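Local coordinates for motility protein B (PDB 3CYP), which forms the cell-wall anchor domain of a flagellar motor stator protein and may fasten the torque-generating machinery to the cell wall, at residues R25-I30 / K71-Y76; R36-V41 / P80-F85. All blocks are in the same frame, centred on the assembly; numbering follows the deposited sequence.

Overall arrangement
After strand 5-6 at the N terminus, the chain runs through helix 17-30 and strand 38-44, and helix 58-75 carries it back so that strand 83-87 runs parallel to 38-44. Contact 1 closes the loop from the end of the first helix to the end of the second; contact 2 closes the one between the strands. Their segments alternate along the sequence, so the two loops cross. Contact 1 pairs the helices and contact 2 the strands, and the two meet directly: Leu73 packs on Val41 and Leu83, Ile74 on Leu83, and Ile30 on Ile39. Together they tie both helices to one face of the sheet in this OmpA-like domain, and both contacts touch the second subunit.

Contact 1 of 2, residues R25-I30 / K71-Y76; sequences RIAKII and KVLIQY
Ala27 and Leu73 join two helices of the OmpA-like domain, 17-30 and 58-75, near their C-terminal ends. Measured on these short segments, the helix axes pass 9.2 Å apart at 61°, and the backbones come nearest at Ala27 CA and Leu73 CA, 5.4 Å apart. Ala27 turns its CB toward the other helix, and its small size is consistent with the close approach.

Leu73 does most of the filling. Its CG stands anti to the carbonyl carbon (chi1 -69°), and the fork beyond it splits between two neighbours. CD1 goes to the sheet, where it meets Val41 and Leu83. CD2 goes to helix 17-30, lying 3.7 Å from Ala27 N and 3.9 Å from Ala27 CB. It also touches Ile26 CG2 at 4.1 Å and, beside it, Ile30 CD1, whose side chain crosses that of Leu73 at about a right angle. Since Leu73 packs on Ile23 as well, it fits as a knob into the hole made by Ile23, Ile26, Ala27 and Ile30.

On the other flank Tyr76, the first residue after helix 58-75 to leave helical geometry, sets its CB against Ala27 CB, 3.4 Å away. From there its ring runs back along helix 17-30 to lie against Met20 and Glu24.

No hydrogen bond passes between the two segments, but Gln31 NE2 bonds to both Ala27 O and Tyr76 O, lacing the helix ends together. Val78 covers Ala27, Ile30 and Leu73 from the following loop, while Ile26 and Ile29 lean on helix 117-131. This is the apolar layer of an alpha/beta sandwich, two helices laid over the same face of a sheet, as in the OmpA-like fold.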
ATOM      1  N   ARG B  25       6.728   6.388 -16.986  1.00 13.02           N
ATOM      2  CA  ARG B  25       6.440   5.538 -18.169  1.00 14.48           C
ATOM      3  C   ARG B  25       5.579   4.345 -17.776  1.00 14.37           C
ATOM      4  O   ARG B  25       4.661   3.918 -18.505  1.00 14.34           O
ATOM      5  CB  ARG B  25       7.692   5.003 -18.828  1.00 15.62           C
ATOM      6  CG  ARG B  25       8.566   6.015 -19.473  1.00 18.85           C
ATOM      7  CD  ARG B  25       9.715   5.329 -20.253  1.00 19.32           C
ATOM      8  NE  ARG B  25       9.333   4.792 -21.562  1.00 20.12           N
ATOM      9  CZ  ARG B  25      10.217   4.312 -22.467  1.00 20.89           C
ATOM     10  NH1 ARG B  25      11.508   4.263 -22.187  1.00 21.46           N
ATOM     11  NH2 ARG B  25       9.829   3.870 -23.641  1.00 21.56           N
ATOM     12  N   ILE B  26       5.926   3.776 -16.630  1.00 13.70           N
ATOM     13  CA  ILE B  26       5.169   2.604 -16.128  1.00 13.27           C
ATOM     14  C   ILE B  26       3.732   3.013 -15.722  1.00 12.56           C
ATOM     15  O   ILE B  26       2.762   2.295 -15.970  1.00 12.66           O
ATOM     16  CB  ILE B  26       5.937   1.917 -14.959  1.00 12.64           C
ATOM     17  CG1 ILE B  26       7.255   1.300 -15.484  1.00 12.39           C
ATOM     18  CG2 ILE B  26       5.056   0.896 -14.229  1.00 14.62           C
ATOM     19  CD1 ILE B  26       7.019   0.086 -16.432  1.00 18.49           C
ATOM     20  N   ALA B  27       3.554   4.187 -15.115  1.00 12.81           N
ATOM     21  CA  ALA B  27       2.205   4.712 -14.802  1.00 13.06           C
ATOM     22  C   ALA B  27       1.409   4.861 -16.068  1.00 12.47           C
ATOM     23  O   ALA B  27       0.236   4.499 -16.116  1.00 13.16           O
ATOM     24  CB  ALA B  27       2.304   6.072 -14.034  1.00 12.34           C
ATOM     25  N   LYS B  28       2.054   5.377 -17.116  1.00 12.42           N
ATOM     26  CA  LYS B  28       1.406   5.546 -18.389  1.00 12.93           C
ATOM     27  C   LYS B  28       0.832   4.236 -18.880  1.00 12.27           C
ATOM     28  O   LYS B  28      -0.332   4.186 -19.301  1.00 12.95           O
ATOM     29  CB  LYS B  28       2.402   6.097 -19.410  1.00 13.29           C
ATOM     30  CG  LYS B  28       1.831   6.296 -20.810  1.00 14.28           C
ATOM     31  CD  LYS B  28       2.969   6.776 -21.722  1.00 15.57           C
ATOM     32  CE  LYS B  28       2.536   6.887 -23.184  1.00 17.15           C
ATOM     33  NZ  LYS B  28       3.739   7.080 -24.077  1.00 18.38           N
ATOM     34  N   ILE B  29       1.655   3.197 -18.885  1.00 12.45           N
ATOM     35  CA  ILE B  29       1.246   1.880 -19.387  0.50 13.02           C
ATOM     36  C   ILE B  29       0.154   1.297 -18.501  1.00 12.93           C
ATOM     37  O   ILE B  29      -0.776   0.660 -18.986  1.00 12.72           O
ATOM     38  CB  ILE B  29       2.444   0.884 -19.435  0.50 13.51           C
ATOM     39  CG1 ILE B  29       3.386   1.188 -20.618  0.50 14.36           C
ATOM     40  CG2 ILE B  29       1.990  -0.556 -19.516  0.50 14.60           C
ATOM     41  CD1 ILE B  29       2.764   2.005 -21.717  0.50 19.24           C
ATOM     42  N   ILE B  30       0.308   1.467 -17.178  1.00 11.86           N
ATOM     43  CA  ILE B  30      -0.686   0.896 -16.268  1.00 12.48           C
ATOM     44  C   ILE B  30      -2.076   1.414 -16.581  1.00 13.02           C
ATOM     45  O   ILE B  30      -3.039   0.654 -16.583  1.00 13.20           O
ATOM     46  CB  ILE B  30      -0.317   1.090 -14.806  1.00 10.76           C
ATOM     47  CG1 ILE B  30       0.914   0.275 -14.474  1.00 12.00           C
ATOM     48  CG2 ILE B  30      -1.499   0.730 -13.895  1.00 12.44           C
ATOM     49  CD1 ILE B  30       1.569   0.578 -13.124  1.00 11.09           C
ATOM     50  N   LYS B  71       3.450   5.291  -4.280  1.00 12.60           N
ATOM     51  CA  LYS B  71       2.920   6.645  -4.129  1.00 14.85           C
ATOM     52  C   LYS B  71       3.136   7.446  -5.386  1.00 12.66           C
ATOM     53  O   LYS B  71       2.234   8.163  -5.837  1.00 13.42           O
ATOM     54  CB  LYS B  71       3.604   7.391  -2.985  1.00 15.48           C
ATOM     55  CG  LYS B  71       3.219   6.902  -1.635  1.00 19.40           C
ATOM     56  CD  LYS B  71       3.335   8.031  -0.619  1.00 20.01           C
ATOM     57  CE  LYS B  71       4.740   8.370  -0.314  1.00 22.95           C
ATOM     58  NZ  LYS B  71       4.721   9.500   0.714  1.00 23.55           N
ATOM     59  N   VAL B  72       4.329   7.302  -5.996  1.00 12.18           N
ATOM     60  CA  VAL B  72       4.604   7.988  -7.257  1.00 12.81           C
ATOM     61  C   VAL B  72       3.707   7.546  -8.386  1.00 11.87           C
ATOM     62  O   VAL B  72       3.137   8.365  -9.112  1.00 11.75           O
ATOM     63  CB  VAL B  72       6.069   7.931  -7.666  1.00 12.80           C
ATOM     64  CG1 VAL B  72       6.250   8.646  -9.019  1.00 14.28           C
ATOM     65  CG2 VAL B  72       6.911   8.621  -6.586  1.00 13.99           C
ATOM     66  N   LEU B  73       3.476   6.234  -8.497  1.00 11.44           N
ATOM     67  CA  LEU B  73       2.532   5.766  -9.500  1.00 11.48           C
ATOM     68  C   LEU B  73       1.142   6.433  -9.343  1.00 11.43           C
ATOM     69  O   LEU B  73       0.438   6.766 -10.314  1.00 12.47           O
ATOM     70  CB  LEU B  73       2.337   4.233  -9.467  1.00 12.05           C
ATOM     71  CG  LEU B  73       3.578   3.452  -9.927  1.00 11.55           C
ATOM     72  CD1 LEU B  73       3.524   1.977  -9.513  1.00 14.07           C
ATOM     73  CD2 LEU B  73       3.790   3.632 -11.429  1.00 13.34           C
ATOM     74  N   ILE B  74       0.699   6.541  -8.107  1.00 11.80           N
ATOM     75  CA  ILE B  74      -0.592   7.145  -7.816  1.00 13.39           C
ATOM     76  C   ILE B  74      -0.592   8.645  -8.135  1.00 13.27           C
ATOM     77  O   ILE B  74      -1.537   9.164  -8.708  1.00 13.88           O
ATOM     78  CB  ILE B  74      -1.009   6.870  -6.354  1.00 14.10           C
ATOM     79  CG1 ILE B  74      -1.310   5.380  -6.202  1.00 14.75           C
ATOM     80  CG2 ILE B  74      -2.222   7.751  -5.918  1.00 14.02           C
ATOM     81  CD1 ILE B  74      -1.362   4.887  -4.718  1.00 14.79           C
ATOM     82  N   GLN B  75       0.491   9.311  -7.812  1.00 13.92           N
ATOM     83  CA  GLN B  75       0.658  10.702  -8.268  1.00 14.77           C
ATOM     84  C   GLN B  75       0.497  10.884  -9.772  1.00 15.16           C
ATOM     85  O   GLN B  75       0.011  11.902 -10.232  1.00 15.19           O
ATOM     86  CB  GLN B  75       2.027  11.254  -7.852  1.00 15.34           C
ATOM     87  CG  GLN B  75       2.169  11.473  -6.370  1.00 16.48           C
ATOM     88  CD  GLN B  75       3.501  12.092  -6.019  1.00 17.73           C
ATOM     89  OE1 GLN B  75       4.528  11.431  -6.063  1.00 16.67           O
ATOM     90  NE2 GLN B  75       3.500  13.414  -5.715  1.00 19.64           N
ATOM     91  N   TYR B  76       1.002   9.919 -10.541  1.00 13.92           N
ATOM     92  CA  TYR B  76       0.909   9.948 -11.994  1.00 14.89           C
ATOM     93  C   TYR B  76      -0.436   9.409 -12.538  1.00 15.00           C
ATOM     94  O   TYR B  76      -0.607   9.275 -13.770  1.00 16.17           O
ATOM     95  CB  TYR B  76       2.076   9.188 -12.574  1.00 15.65           C
ATOM     96  CG  TYR B  76       3.440   9.902 -12.555  1.00 15.81           C
ATOM     97  CD1 TYR B  76       4.567   9.305 -12.000  1.00 16.17           C
ATOM     98  CD2 TYR B  76       3.585  11.143 -13.151  1.00 18.65           C
ATOM     99  CE1 TYR B  76       5.844   9.948 -12.043  1.00 17.57           C
ATOM    100  CE2 TYR B  76       4.816  11.767 -13.211  1.00 18.61           C
ATOM    101  CZ  TYR B  76       5.937  11.173 -12.669  1.00 18.67           C
ATOM    102  OH  TYR B  76       7.154  11.843 -12.758  1.00 20.60           O
TER

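Contact 2 of 2, residues R36-V41 / P80-F85; sequences RVHINV and PNQLSF
Ile39 and Leu83 pair in the parallel ladder that closes a beta-alpha-beta unit, with strands 38-44 and 83-87 side by side and helix 58-75 as the connection. Strand 38-44 is flanked on its other edge by 108-114, while 83-87 is outermost in the chain's sheet.

The backbone bonds zigzag between the strands. Ile39 N gives to Gln82 O at 2.7 Å. Ile39 O takes Ser84 N at 3.1 Å, and Val41 N gives to Ser84 O at 2.9 Å.

Before the ladder begins, Gln82, at the end of the 3-10 turn 80-82, stretches its extended side chain to the incoming chain. Its NE2 gives an in-plane N-H to Val37 O at 2.9 Å. The CA of the same residue sits over one face of the His38 ring, 3.9 Å from the centroid, a CH-pi contact.

Apolar contacts line the face that bears Ile39, Val41, Leu83 and Phe85. Leu83 CD2 lies 3.7 Å from Ile39 CG2 and also meets Val41 CG2. Helix 58-75 covers Val41, Leu83 and Phe85 through Val69, Met70, Leu73 and Ile74, while Ile30 of helix 17-30 packs on Ile39. Phe85 also packs on Leu83 of the second subunit.

Polar side chains meet on the opposite face. Asn40 ND2 gives to Ser84 OG at 2.9 Å and also bonds to Ser86 OG, while its OD1 takes Arg42 NE. The hydroxyl of Ser84 is set between its backbone N and carbonyl carbon (chi1 64°), where it also meets a water that donates to Ile39 O at 2.8 Å.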
ATOM      1  N   ARG B  36      -9.223  -5.188 -14.920  1.00 18.40           N
ATOM      2  CA  ARG B  36      -9.090  -6.364 -14.070  1.00 17.28           C
ATOM      3  C   ARG B  36      -7.636  -6.712 -13.763  1.00 17.05           C
ATOM      4  O   ARG B  36      -7.385  -7.620 -12.961  1.00 18.22           O
ATOM      5  CB  ARG B  36      -9.843  -7.573 -14.659  1.00 17.23           C
ATOM      6  CG  ARG B  36     -11.321  -7.466 -14.451  1.00 18.83           C
ATOM      7  CD  ARG B  36     -12.119  -8.516 -15.244  1.00 21.90           C
ATOM      8  NE  ARG B  36     -11.756  -9.892 -14.928  1.00 25.60           N
ATOM      9  CZ  ARG B  36     -11.096 -10.714 -15.736  1.00 24.52           C
ATOM     10  NH1 ARG B  36     -10.640 -10.296 -16.924  1.00 26.77           N
ATOM     11  NH2 ARG B  36     -10.869 -11.961 -15.350  1.00 26.79           N
ATOM     12  N   VAL B  37      -6.697  -6.031 -14.415  1.00 15.05           N
ATOM     13  CA  VAL B  37      -5.282  -6.284 -14.190  1.00 15.15           C
ATOM     14  C   VAL B  37      -4.874  -5.386 -12.996  1.00 15.28           C
ATOM     15  O   VAL B  37      -5.101  -4.155 -12.982  1.00 15.14           O
ATOM     16  CB  VAL B  37      -4.389  -5.948 -15.443  1.00 15.13           C
ATOM     17  CG1 VAL B  37      -2.881  -6.049 -15.077  1.00 14.98           C
ATOM     18  CG2 VAL B  37      -4.767  -6.836 -16.664  1.00 16.90           C
ATOM     19  N   HIS B  38      -4.252  -5.993 -11.998  1.00 13.00           N
ATOM     20  CA  HIS B  38      -3.708  -5.254 -10.873  1.00 13.04           C
ATOM     21  C   HIS B  38      -2.182  -5.357 -10.866  1.00 12.16           C
ATOM     22  O   HIS B  38      -1.577  -6.173 -11.583  1.00 11.81           O
ATOM     23  CB  HIS B  38      -4.309  -5.750  -9.570  1.00 12.13           C
ATOM     24  CG  HIS B  38      -5.743  -5.355  -9.370  1.00 15.07           C
ATOM     25  ND1 HIS B  38      -6.255  -5.064  -8.125  1.00 18.64           N
ATOM     26  CD2 HIS B  38      -6.772  -5.238 -10.241  1.00 19.52           C
ATOM     27  CE1 HIS B  38      -7.530  -4.711  -8.252  1.00 18.94           C
ATOM     28  NE2 HIS B  38      -7.875  -4.829  -9.519  1.00 18.51           N
ATOM     29  N   ILE B  39      -1.581  -4.450 -10.106  1.00 12.29           N
ATOM     30  CA  ILE B  39      -0.136  -4.249 -10.063  1.00 11.55           C
ATOM     31  C   ILE B  39       0.329  -4.344  -8.613  1.00 11.22           C
ATOM     32  O   ILE B  39      -0.237  -3.674  -7.746  1.00 11.12           O
ATOM     33  CB  ILE B  39       0.176  -2.831 -10.577  1.00 11.75           C
ATOM     34  CG1 ILE B  39      -0.298  -2.703 -12.038  1.00 13.76           C
ATOM     35  CG2 ILE B  39       1.672  -2.457 -10.335  1.00 12.78           C
ATOM     36  CD1 ILE B  39       0.496  -3.437 -12.970  1.00 14.78           C
ATOM     37  N   ASN B  40       1.373  -5.128  -8.365  1.00 10.59           N
ATOM     38  CA  ASN B  40       2.008  -5.282  -7.019  1.00 11.16           C
ATOM     39  C   ASN B  40       3.415  -4.748  -7.165  1.00 11.57           C
ATOM     40  O   ASN B  40       4.181  -5.218  -8.003  1.00 11.52           O
ATOM     41  CB  ASN B  40       1.993  -6.767  -6.577  1.00 11.69           C
ATOM     42  CG  ASN B  40       2.622  -7.018  -5.256  1.00 12.02           C
ATOM     43  OD1 ASN B  40       3.560  -7.832  -5.154  1.00 16.87           O
ATOM     44  ND2 ASN B  40       2.140  -6.372  -4.258  1.00 14.44           N
ATOM     45  N   VAL B  41       3.724  -3.734  -6.346  1.00 11.62           N
ATOM     46  CA  VAL B  41       4.997  -3.047  -6.370  1.00 12.47           C
ATOM     47  C   VAL B  41       5.816  -3.696  -5.256  1.00 12.18           C
ATOM     48  O   VAL B  41       5.482  -3.595  -4.044  1.00 11.68           O
ATOM     49  CB  VAL B  41       4.799  -1.559  -6.064  1.00 12.69           C
ATOM     50  CG1 VAL B  41       6.145  -0.844  -6.055  1.00 13.36           C
ATOM     51  CG2 VAL B  41       3.788  -0.951  -7.044  1.00 12.86           C
ATOM     52  N   PRO B  80      -5.500   3.752  -7.165  1.00 15.07           N
ATOM     53  CA  PRO B  80      -5.145   2.961  -5.984  1.00 14.46           C
ATOM     54  C   PRO B  80      -5.817   1.588  -5.929  1.00 14.47           C
ATOM     55  O   PRO B  80      -5.221   0.626  -5.445  1.00 13.65           O
ATOM     56  CB  PRO B  80      -5.646   3.828  -4.845  1.00 15.38           C
ATOM     57  CG  PRO B  80      -5.472   5.201  -5.336  1.00 16.73           C
ATOM     58  CD  PRO B  80      -5.859   5.132  -6.773  1.00 15.85           C
ATOM     59  N   ASN B  81      -7.042   1.488  -6.441  1.00 15.22           N
ATOM     60  CA  ASN B  81      -7.686   0.170  -6.503  1.00 15.10           C
ATOM     61  C   ASN B  81      -6.879  -0.897  -7.255  1.00 15.97           C
ATOM     62  O   ASN B  81      -7.033  -2.098  -6.943  1.00 17.09           O
ATOM     63  CB  ASN B  81      -9.094   0.258  -7.091  1.00 15.31           C
ATOM     64  CG  ASN B  81      -9.874  -1.024  -6.905  1.00 16.10           C
ATOM     65  OD1 ASN B  81     -10.043  -1.465  -5.777  1.00 19.36           O
ATOM     66  ND2 ASN B  81     -10.324  -1.629  -8.000  1.00 19.86           N
ATOM     67  N   GLN B  82      -6.036  -0.517  -8.215  1.00 14.35           N
ATOM     68  CA  GLN B  82      -5.270  -1.464  -8.977  1.00 15.64           C
ATOM     69  C   GLN B  82      -3.871  -1.712  -8.365  1.00 14.98           C
ATOM     70  O   GLN B  82      -3.107  -2.508  -8.899  1.00 17.42           O
ATOM     71  CB  GLN B  82      -5.102  -0.986 -10.400  1.00 16.95           C
ATOM     72  CG  GLN B  82      -6.289  -1.284 -11.311  1.00 17.97           C
ATOM     73  CD  GLN B  82      -6.090  -0.621 -12.633  1.00 19.97           C
ATOM     74  OE1 GLN B  82      -6.085   0.618 -12.714  1.00 21.85           O
ATOM     75  NE2 GLN B  82      -5.825  -1.413 -13.654  1.00 16.62           N
ATOM     76  N   LEU B  83      -3.577  -1.073  -7.228  1.00 14.62           N
ATOM     77  CA  LEU B  83      -2.236  -1.127  -6.653  1.00 13.01           C
ATOM     78  C   LEU B  83      -2.141  -1.770  -5.278  1.00 12.54           C
ATOM     79  O   LEU B  83      -3.080  -1.700  -4.461  1.00 14.22           O
ATOM     80  CB  LEU B  83      -1.653   0.287  -6.552  1.00 12.65           C
ATOM     81  CG  LEU B  83      -1.137   0.862  -7.848  1.00 13.57           C
ATOM     82  CD1 LEU B  83      -0.961   2.379  -7.657  1.00 13.97           C
ATOM     83  CD2 LEU B  83       0.184   0.194  -8.283  1.00 12.88           C
ATOM     84  N   SER B  84      -0.993  -2.385  -5.018  1.00 11.63           N
ATOM     85  CA  SER B  84      -0.576  -2.826  -3.698  1.00 11.58           C
ATOM     86  C   SER B  84       0.942  -2.776  -3.676  1.00 12.89           C
ATOM     87  O   SER B  84       1.575  -2.665  -4.730  1.00 13.19           O
ATOM     88  CB  SER B  84      -1.068  -4.232  -3.440  1.00 12.54           C
ATOM     89  OG  SER B  84      -0.513  -5.160  -4.317  1.00 12.61           O
ATOM     90  N   PHE B  85       1.512  -2.861  -2.480  1.00 12.91           N
ATOM     91  CA  PHE B  85       2.972  -2.980  -2.326  1.00 12.84           C
ATOM     92  C   PHE B  85       3.345  -4.093  -1.376  1.00 13.20           C
ATOM     93  O   PHE B  85       2.558  -4.444  -0.456  1.00 14.08           O
ATOM     94  CB  PHE B  85       3.614  -1.661  -1.909  1.00 13.56           C
ATOM     95  CG  PHE B  85       3.440  -1.306  -0.439  1.00 12.21           C
ATOM     96  CD1 PHE B  85       2.255  -0.707   0.014  1.00 15.99           C
ATOM     97  CD2 PHE B  85       4.448  -1.589   0.486  1.00 16.40           C
ATOM     98  CE1 PHE B  85       2.106  -0.360   1.355  1.00 15.83           C
ATOM     99  CE2 PHE B  85       4.276  -1.250   1.837  1.00 15.56           C
ATOM    100  CZ  PHE B  85       3.098  -0.643   2.253  1.00 13.13           C
TER
HETATM  101  O   HOH W   1      -2.271  -5.122  -6.487  1.00 16.33           O